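Local coordinates for protein cellulose 1,4-beta-cellobiosidase (Thermobifida fusca, PDB 4JJJ) that probably cleaves cellulose to release cellobiose, this chain being its glycoside hydrolase family 48 domain, at residues Q461-P475 with L488-T502. The protein carries 1 engineered substitution. Residues are numbered along the deposited sequence; the frame is centred on the assembly and turned at random.
Sequences QNFQVPSDLEWSGQP and LHVQVVSYSQDVGVT. With ZN (zinc ion), chain B; BGC (beta-D-glucopyranose), chain C; GLC (alpha-D-glucopyranose), chain D.
Gln497 reaches across to residues 461-463 just past the end of a two-stranded antiparallel ribbon, formed by strands 465-473 and 488-496. Its CB lies 3.7 Å from Phe463 CZ; CG sits over one face of that ring, 18° off the normal, a CH-pi contact; CD lies 3.6 Å from Phe463 O, the amide and ring planes being 24° apart. CG lies anti to the carbonyl carbon (chi1 -66°) and the chain runs extended beyond it, which brings NE2 to two carbonyls: Phe463 O at 3.1 Å, on a lone pair, and Gln461 O at 3.2 Å, tilted from the carbonyl plane. With a leucine here, Gln461 O and Phe463 O would probably lose their shared donor, loosening the tie between them, although Phe463 O would keep Gln464 NE2. At the edge of the same ring, Thr502 OG1 approaches Phe463 CE1 while bonding back to Asp498 O.

Val465 and Ser496 exchange backbone bonds, Ser496 N reaching Val465 O at 2.8 Å. Farther along, Val490 CB lies over the six-membered ring of Trp471, whose NE1 bonds to Asn412 O. A classic bulge sets Val493 and Ser494 opposite Asp468, with Val493 N bonded to Asp468 O; in the modelled conformer Asp468 OD2 lies 2.0 Å from a zinc ion. Asp498 caps helix 499-516 through OD1, bonding Val501 N, and its OD2 lies 2.7 to 2.8 Å from O6 of a glucose modelled as overlapping beta and alpha anomers. A backbone ladder, tied at its end by one side-chain amide, thus leads directly into the N-cap carboxylate that touches the sugar.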
# COMPACT_ATOMS: atom_id res chain seq x y z
N GLN A 461 25.94 12.47 10.10
CA GLN A 461 25.39 12.17 11.38
C GLN A 461 24.03 12.76 11.61
O GLN A 461 23.17 12.11 12.20
CB GLN A 461 26.38 12.54 12.54
CG GLN A 461 27.37 11.41 12.73
CD GLN A 461 26.66 10.14 13.25
OE1 GLN A 461 25.65 10.23 13.97
NE2 GLN A 461 27.11 8.95 12.79
N ASN A 462 23.87 14.02 11.25
CA ASN A 462 22.62 14.73 11.54
C ASN A 462 21.92 15.09 10.22
O ASN A 462 21.38 16.17 10.03
CB ASN A 462 22.97 16.02 12.30
CG ASN A 462 23.64 15.72 13.64
OD1 ASN A 462 23.27 14.80 14.30
ND2 ASN A 462 24.59 16.51 13.99
N PHE A 463 21.95 14.15 9.25
CA PHE A 463 21.26 14.43 8.00
C PHE A 463 19.76 14.59 8.25
O PHE A 463 19.26 14.10 9.27
CB PHE A 463 21.47 13.22 7.03
CG PHE A 463 20.57 12.03 7.28
CD1 PHE A 463 19.38 11.87 6.62
CD2 PHE A 463 20.94 11.07 8.26
CE1 PHE A 463 18.65 10.79 6.85
CE2 PHE A 463 20.14 9.94 8.47
CZ PHE A 463 18.99 9.84 7.77
N GLN A 464 19.07 15.17 7.29
CA GLN A 464 17.62 15.33 7.42
C GLN A 464 16.98 15.25 6.03
O GLN A 464 17.49 15.83 5.07
CB GLN A 464 17.27 16.73 8.00
CG GLN A 464 17.83 17.03 9.41
CD GLN A 464 16.84 16.54 10.40
OE1 GLN A 464 15.85 17.24 10.70
NE2 GLN A 464 16.90 15.30 10.71
N VAL A 465 15.83 14.57 5.95
CA VAL A 465 15.04 14.53 4.74
C VAL A 465 13.63 15.01 5.08
O VAL A 465 13.21 14.97 6.28
CB VAL A 465 14.98 13.08 4.16
CG1 VAL A 465 16.42 12.63 3.81
CG2 VAL A 465 14.35 12.10 5.14
N PRO A 466 12.87 15.43 4.07
CA PRO A 466 11.46 15.81 4.34
C PRO A 466 10.62 14.72 4.95
O PRO A 466 10.77 13.56 4.63
CB PRO A 466 10.95 16.30 2.99
CG PRO A 466 12.23 16.63 2.24
CD PRO A 466 13.24 15.64 2.69
N SER A 467 9.67 15.09 5.81
CA SER A 467 8.78 14.19 6.45
C SER A 467 7.32 14.58 6.23
O SER A 467 6.59 13.90 5.48
CB SER A 467 9.11 14.08 7.96
OG SER A 467 8.08 13.29 8.58
N ASP A 468 6.88 15.71 6.75
CA ASP A 468 5.46 16.10 6.64
C ASP A 468 5.31 17.24 5.67
O ASP A 468 6.09 18.22 5.70
CB ASP A 468 4.93 16.51 8.03
CG ASP A 468 3.43 16.63 8.10
OD1 ASP A 468 2.68 15.78 7.54
OD2 ASP A 468 3.01 17.58 8.83
N LEU A 469 4.27 17.14 4.84
CA LEU A 469 3.97 18.10 3.84
C LEU A 469 2.59 18.74 4.16
O LEU A 469 1.71 18.08 4.70
CB LEU A 469 3.86 17.45 2.49
CG LEU A 469 5.11 16.70 2.00
CD1 LEU A 469 4.89 16.10 0.68
CD2 LEU A 469 6.35 17.59 1.98
N GLU A 470 2.44 20.03 3.81
CA GLU A 470 1.18 20.75 3.91
C GLU A 470 0.80 21.31 2.54
O GLU A 470 1.59 22.07 1.90
CB GLU A 470 1.28 21.94 4.87
CG GLU A 470 -0.07 22.66 5.09
CD GLU A 470 -1.12 21.97 5.94
OE1 GLU A 470 -0.77 20.99 6.60
OE2 GLU A 470 -2.29 22.40 5.94
N TRP A 471 -0.36 20.89 2.06
CA TRP A 471 -0.83 21.19 0.72
C TRP A 471 -1.91 22.33 0.81
O TRP A 471 -2.64 22.46 1.78
CB TRP A 471 -1.55 19.96 0.18
CG TRP A 471 -0.60 18.84 -0.07
CD1 TRP A 471 -0.25 17.81 0.75
CD2 TRP A 471 0.28 18.75 -1.24
NE1 TRP A 471 0.81 17.04 0.20
CE2 TRP A 471 1.12 17.60 -1.04
CE3 TRP A 471 0.39 19.47 -2.40
CZ2 TRP A 471 2.09 17.23 -1.94
CZ3 TRP A 471 1.30 19.05 -3.33
CH2 TRP A 471 2.17 18.02 -3.09
N SER A 472 -1.99 23.08 -0.26
CA SER A 472 -2.98 24.07 -0.40
C SER A 472 -3.32 24.26 -1.87
O SER A 472 -2.51 24.04 -2.74
CB SER A 472 -2.58 25.38 0.28
OG SER A 472 -1.40 25.90 -0.26
N GLY A 473 -4.50 24.84 -2.12
CA GLY A 473 -4.85 25.08 -3.50
C GLY A 473 -5.25 23.86 -4.32
O GLY A 473 -5.63 22.79 -3.76
N GLN A 474 -5.22 23.96 -5.65
CA GLN A 474 -5.60 22.86 -6.50
C GLN A 474 -4.93 23.01 -7.82
O GLN A 474 -4.62 24.17 -8.27
CB GLN A 474 -7.11 22.82 -6.69
CG GLN A 474 -7.68 24.01 -7.37
CD GLN A 474 -9.20 23.85 -7.68
OE1 GLN A 474 -9.87 23.06 -7.05
NE2 GLN A 474 -9.70 24.49 -8.73
N PRO A 475 -4.69 21.91 -8.50
CA PRO A 475 -4.23 22.01 -9.88
C PRO A 475 -5.24 22.67 -10.76
O PRO A 475 -6.47 22.59 -10.44
CB PRO A 475 -4.02 20.51 -10.31
CG PRO A 475 -4.92 19.74 -9.46
CD PRO A 475 -5.09 20.49 -8.14
N LEU A 488 -1.51 25.60 -7.04
CA LEU A 488 -1.36 24.39 -6.24
C LEU A 488 -0.01 24.41 -5.54
O LEU A 488 1.03 24.62 -6.18
CB LEU A 488 -1.37 23.22 -7.19
CG LEU A 488 -1.14 21.85 -6.46
CD1 LEU A 488 -2.15 21.55 -5.39
CD2 LEU A 488 -1.11 20.82 -7.61
N HIS A 489 -0.04 24.33 -4.22
CA HIS A 489 1.12 24.55 -3.42
C HIS A 489 1.42 23.48 -2.39
O HIS A 489 0.56 22.90 -1.86
CB HIS A 489 0.95 25.88 -2.58
CG HIS A 489 0.59 27.05 -3.38
ND1 HIS A 489 1.56 27.84 -3.94
CD2 HIS A 489 -0.60 27.60 -3.70
CE1 HIS A 489 0.98 28.82 -4.59
NE2 HIS A 489 -0.34 28.72 -4.42
N VAL A 490 2.70 23.28 -2.13
CA VAL A 490 3.11 22.44 -1.06
C VAL A 490 4.27 23.13 -0.30
O VAL A 490 5.21 23.74 -0.90
CB VAL A 490 3.57 21.04 -1.59
CG1 VAL A 490 4.82 21.12 -2.45
CG2 VAL A 490 3.91 20.15 -0.43
N GLN A 491 4.27 22.92 1.03
CA GLN A 491 5.39 23.34 1.88
C GLN A 491 5.76 22.14 2.81
O GLN A 491 4.88 21.32 3.20
CB GLN A 491 5.11 24.70 2.62
CG GLN A 491 3.96 24.60 3.54
CD GLN A 491 3.69 25.92 4.27
OE1 GLN A 491 4.60 26.60 4.67
NE2 GLN A 491 2.42 26.07 4.62
N VAL A 492 7.05 22.03 3.04
CA VAL A 492 7.61 21.02 3.94
C VAL A 492 7.53 21.63 5.34
O VAL A 492 8.13 22.71 5.56
CB VAL A 492 9.04 20.65 3.57
CG1 VAL A 492 9.61 19.62 4.55
CG2 VAL A 492 9.05 20.14 2.11
N VAL A 493 6.85 20.96 6.25
CA VAL A 493 6.70 21.45 7.62
C VAL A 493 7.40 20.62 8.69
O VAL A 493 7.35 20.96 9.89
CB VAL A 493 5.20 21.64 7.97
CG1 VAL A 493 4.61 22.72 7.02
CG2 VAL A 493 4.42 20.40 7.90
N SER A 494 7.94 19.44 8.34
CA SER A 494 8.79 18.68 9.29
C SER A 494 9.76 17.85 8.50
O SER A 494 9.52 17.59 7.29
CB SER A 494 8.02 17.84 10.20
OG SER A 494 7.54 16.67 9.66
N TYR A 495 10.82 17.49 9.17
CA TYR A 495 11.95 16.70 8.66
C TYR A 495 12.20 15.53 9.57
O TYR A 495 11.74 15.51 10.69
CB TYR A 495 13.23 17.58 8.50
CG TYR A 495 13.01 18.73 7.57
CD1 TYR A 495 13.38 18.68 6.23
CD2 TYR A 495 12.38 19.94 8.02
CE1 TYR A 495 13.16 19.75 5.37
CE2 TYR A 495 12.15 21.01 7.15
CZ TYR A 495 12.58 20.88 5.81
OH TYR A 495 12.39 21.90 4.91
N SER A 496 12.89 14.51 9.07
CA SER A 496 13.20 13.29 9.84
C SER A 496 14.54 12.72 9.38
O SER A 496 15.17 13.20 8.46
CB SER A 496 12.11 12.27 9.63
OG SER A 496 12.38 11.58 8.48
N GLN A 497 14.89 11.61 10.04
CA GLN A 497 15.94 10.72 9.60
C GLN A 497 15.38 9.30 9.16
O GLN A 497 16.02 8.27 9.32
CB GLN A 497 16.97 10.54 10.73
CG GLN A 497 17.71 11.84 11.02
CD GLN A 497 18.93 11.58 11.86
OE1 GLN A 497 18.85 10.87 12.86
NE2 GLN A 497 20.05 12.17 11.50
N ASP A 498 14.17 9.31 8.65
CA ASP A 498 13.50 8.06 8.28
C ASP A 498 14.37 7.37 7.23
O ASP A 498 14.53 7.88 6.17
CB ASP A 498 12.11 8.38 7.80
CG ASP A 498 11.33 7.22 7.42
OD1 ASP A 498 11.86 6.30 6.76
OD2 ASP A 498 10.08 7.20 7.68
N VAL A 499 14.82 6.19 7.59
CA VAL A 499 15.87 5.55 6.76
C VAL A 499 15.25 4.99 5.46
O VAL A 499 15.96 4.86 4.46
CB VAL A 499 16.71 4.52 7.50
CG1 VAL A 499 17.43 5.22 8.68
CG2 VAL A 499 15.87 3.34 7.98
N GLY A 500 13.99 4.60 5.53
CA GLY A 500 13.27 4.05 4.37
C GLY A 500 13.09 5.16 3.33
O GLY A 500 13.36 5.00 2.12
N VAL A 501 12.60 6.30 3.80
CA VAL A 501 12.38 7.45 2.95
C VAL A 501 13.73 7.90 2.37
O VAL A 501 13.84 8.24 1.22
CB VAL A 501 11.73 8.61 3.76
CG1 VAL A 501 11.78 9.91 2.95
CG2 VAL A 501 10.35 8.22 4.15
N THR A 502 14.74 7.91 3.21
CA THR A 502 16.09 8.28 2.81
C THR A 502 16.56 7.42 1.64
O THR A 502 17.07 7.92 0.67
CB THR A 502 17.06 8.28 4.00
OG1 THR A 502 16.58 9.25 4.97
CG2 THR A 502 18.48 8.63 3.56
ZN ZN B . 1.07 18.01 9.07
C2 BGC C . 4.89 8.12 8.55
C3 BGC C . 4.22 6.78 8.32
C4 BGC C . 5.26 5.70 7.93
C5 BGC C . 6.52 5.67 8.81
C6 BGC C . 7.66 4.84 8.21
C1 BGC C . 6.09 7.98 9.47
O1 BGC C . 6.70 9.31 9.56
O2 BGC C . 3.84 8.96 9.13
O3 BGC C . 3.22 6.88 7.29
O4 BGC C . 4.70 4.39 7.96
O5 BGC C . 7.03 6.99 8.99
O6 BGC C . 8.16 5.39 7.02
C1 GLC D . 6.27 7.73 9.81
C2 GLC D . 5.05 7.96 9.02
C3 GLC D . 4.34 6.61 8.72
C4 GLC D . 5.30 5.64 8.02
C5 GLC D . 6.56 5.57 8.89
C6 GLC D . 7.68 4.75 8.33
O1 GLC D . 5.78 7.18 10.96
O2 GLC D . 4.07 8.72 9.86
O3 GLC D . 3.14 6.81 7.99
O4 GLC D . 4.71 4.32 7.99
O5 GLC D . 7.11 6.88 9.06
O6 GLC D . 8.12 5.34 7.16
O HOH W 1 13.92 17.31 12.55
O HOH W 2 10.81 11.29 6.33
O HOH W 3 7.27 14.72 11.21
O HOH W 4 0.16 15.92 8.42
O HOH W 5 1.18 18.65 7.13
O HOH W 6 0.87 24.68 1.10
O HOH W 7 1.34 17.53 9.01
O HOH W 8 0.36 16.33 9.90
O HOH W 9 1.22 19.95 10.25